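Local structure of thiol transferase (Phanerochaete chrysosporium, 4F0B) at residues 202-205 / 206-210. The protein is a Ure2p-type glutathione transferase that binds oxidized glutathione and probably catalyses glutathione-dependent thiol transfer. Sequence-based numbering, arbitrary orientation.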
loop_
_atom_site.group_PDB
_atom_site.type_symbol
_atom_site.label_atom_id
_atom_site.label_comp_id
_atom_site.label_asym_id
_atom_site.label_seq_id
_atom_site.Cartn_x
_atom_site.Cartn_y
_atom_site.Cartn_z
ATOM N N ASN A 202 5.137 20.485 -11.204
ATOM C CA ASN A 202 5.964 19.320 -11.497
ATOM C C ASN A 202 5.127 18.079 -11.747
ATOM O O ASN A 202 5.369 17.339 -12.711
ATOM C CB ASN A 202 7.010 19.126 -10.400
ATOM C CG ASN A 202 7.925 20.357 -10.271
ATOM O OD1 ASN A 202 8.870 20.513 -11.048
ATOM N ND2 ASN A 202 7.614 21.240 -9.332
ATOM N N VAL A 203 4.096 17.895 -10.932
ATOM C CA VAL A 203 3.174 16.800 -11.191
ATOM C C VAL A 203 2.504 17.004 -12.551
ATOM O O VAL A 203 2.360 16.062 -13.314
ATOM C CB VAL A 203 2.095 16.733 -10.098
ATOM C CG1 VAL A 203 1.042 15.648 -10.457
ATOM C CG2 VAL A 203 2.720 16.433 -8.742
ATOM N N LYS A 204 2.124 18.240 -12.871
ATOM C CA LYS A 204 1.421 18.483 -14.121
ATOM C C LYS A 204 2.274 18.089 -15.334
ATOM O O LYS A 204 1.790 17.381 -16.246
ATOM C CB LYS A 204 1.012 19.955 -14.219
ATOM C CG LYS A 204 0.069 20.256 -15.390
ATOM C CD LYS A 204 -0.143 21.766 -15.549
ATOM C CE LYS A 204 -1.179 22.059 -16.649
ATOM N NZ LYS A 204 -1.349 23.517 -16.960
ATOM N N ALA A 205 3.534 18.524 -15.344
ATOM C CA ALA A 205 4.417 18.222 -16.489
ATOM C C ALA A 205 4.716 16.723 -16.578
ATOM O O ALA A 205 4.928 16.172 -17.670
ATOM C CB ALA A 205 5.728 19.033 -16.395
ATOM N N TRP A 206 4.758 16.074 -15.429
ATOM C CA TRP A 206 4.987 14.626 -15.357
ATOM C C TRP A 206 3.782 13.838 -15.898
ATOM O O TRP A 206 3.951 12.914 -16.709
ATOM C CB TRP A 206 5.384 14.281 -13.919
ATOM C CG TRP A 206 5.340 12.848 -13.493
ATOM C CD1 TRP A 206 6.352 11.920 -13.543
ATOM C CD2 TRP A 206 4.267 12.232 -12.803
ATOM N NE1 TRP A 206 5.946 10.751 -12.942
ATOM C CE2 TRP A 206 4.660 10.906 -12.500
ATOM C CE3 TRP A 206 3.003 12.666 -12.420
ATOM C CZ2 TRP A 206 3.800 9.989 -11.846
ATOM C CZ3 TRP A 206 2.140 11.768 -11.789
ATOM C CH2 TRP A 206 2.544 10.447 -11.494
ATOM N N VAL A 207 2.565 14.250 -15.540
ATOM C CA VAL A 207 1.366 13.654 -16.115
ATOM C C VAL A 207 1.380 13.814 -17.630
ATOM O O VAL A 207 1.113 12.865 -18.358
ATOM C CB VAL A 207 0.071 14.292 -15.526
ATOM C CG1 VAL A 207 -1.167 13.879 -16.362
ATOM C CG2 VAL A 207 -0.103 13.887 -14.035
ATOM N N GLU A 208 1.711 15.012 -18.111
ATOM C CA GLU A 208 1.697 15.268 -19.547
ATOM C C GLU A 208 2.712 14.396 -20.295
ATOM O O GLU A 208 2.379 13.828 -21.375
ATOM C CB GLU A 208 1.938 16.742 -19.783
ATOM C CG GLU A 208 0.734 17.569 -19.362
ATOM C CD GLU A 208 0.955 19.076 -19.398
ATOM O OE1 GLU A 208 2.109 19.517 -19.580
ATOM O OE2 GLU A 208 -0.046 19.812 -19.220
ATOM N N ARG A 209 3.922 14.245 -19.751
ATOM C CA ARG A 209 4.916 13.462 -20.493
ATOM C C ARG A 209 4.590 11.976 -20.507
ATOM O O ARG A 209 4.992 11.257 -21.444
ATOM C CB ARG A 209 6.366 13.746 -20.050
ATOM C CG ARG A 209 6.778 13.210 -18.687
ATOM C CD ARG A 209 8.287 13.492 -18.370
ATOM N NE ARG A 209 8.533 14.936 -18.337
ATOM C CZ ARG A 209 8.451 15.696 -17.242
ATOM N NH1 ARG A 209 8.633 17.014 -17.347
ATOM N NH2 ARG A 209 8.234 15.179 -16.034
ATOM N N ILE A 210 3.878 11.488 -19.496
ATOM C CA ILE A 210 3.480 10.090 -19.447
ATOM C C ILE A 210 2.258 9.868 -20.343
ATOM O O ILE A 210 2.185 8.878 -21.090
ATOM C CB ILE A 210 3.221 9.635 -18.007
ATOM C CG1 ILE A 210 4.552 9.647 -17.215
ATOM C CG2 ILE A 210 2.632 8.208 -17.978
ATOM C CD1 ILE A 210 4.413 9.523 -15.724
HETATM O O HOH W 1 7.827 17.078 -14.006
#
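Val203 meets Trp206 and Val207 on the more buried side of one continuous alpha-helix, 201-211, in the all-helical C-terminal domain of the glutathione transferase fold. Four successive backbone bonds, N-H of i+4 to O of i, join 202-205 to 206-210; the straightest of them runs from Val207 N to Val203 O, 2.9 Å with an N-H...O angle of 167°. On the packed side, Val203 CG1 lies 4.1 Å from Trp206 CE3, a contact at the rim of the indole, and equally 4.1 Å from Val207 CG2. With Trp206 CG anti to the backbone N (chi1 165°), the indole stands out from the helix with its CE3 edge beside Val203; Val203 O lies at that edge, in plane. One indole face receives Ile210 CD1 from the next turn, offset toward the rim. Helices 145-166 and 178-187 supply further cover, and Trp206 NE1 is hydrogen-bonded to Asp180 OD1, which ties the indole to the second of them.

The exposed side is looser. Lys204 and Glu208 run outward as extended chains; in one of two conformers of Lys204, NZ is 4.5 Å from Glu208 OE2, beyond a salt bridge, and pairs with Asp198 instead.

Between these sides Arg209 folds back over the preceding turn. Its chi1 of 72° places CG between the backbone N and carbonyl carbon, and the bend at chi3 lays the guanidinium flat over Ala205 O, which lies 3.6 Å from CZ. NH2 bonds to the carbonyl of Glu170, linking helix and loop. A leucine here would probably leave water 1 and the Glu170 carbonyl without this donor and uncover the Ala205 carbonyl. Water 1, in the guanidinium plane, accepts from Arg209 NH2 at 2.8 Å and donates to Asn202 O, the oxygen that also accepts Trp206 N at 3.1 Å.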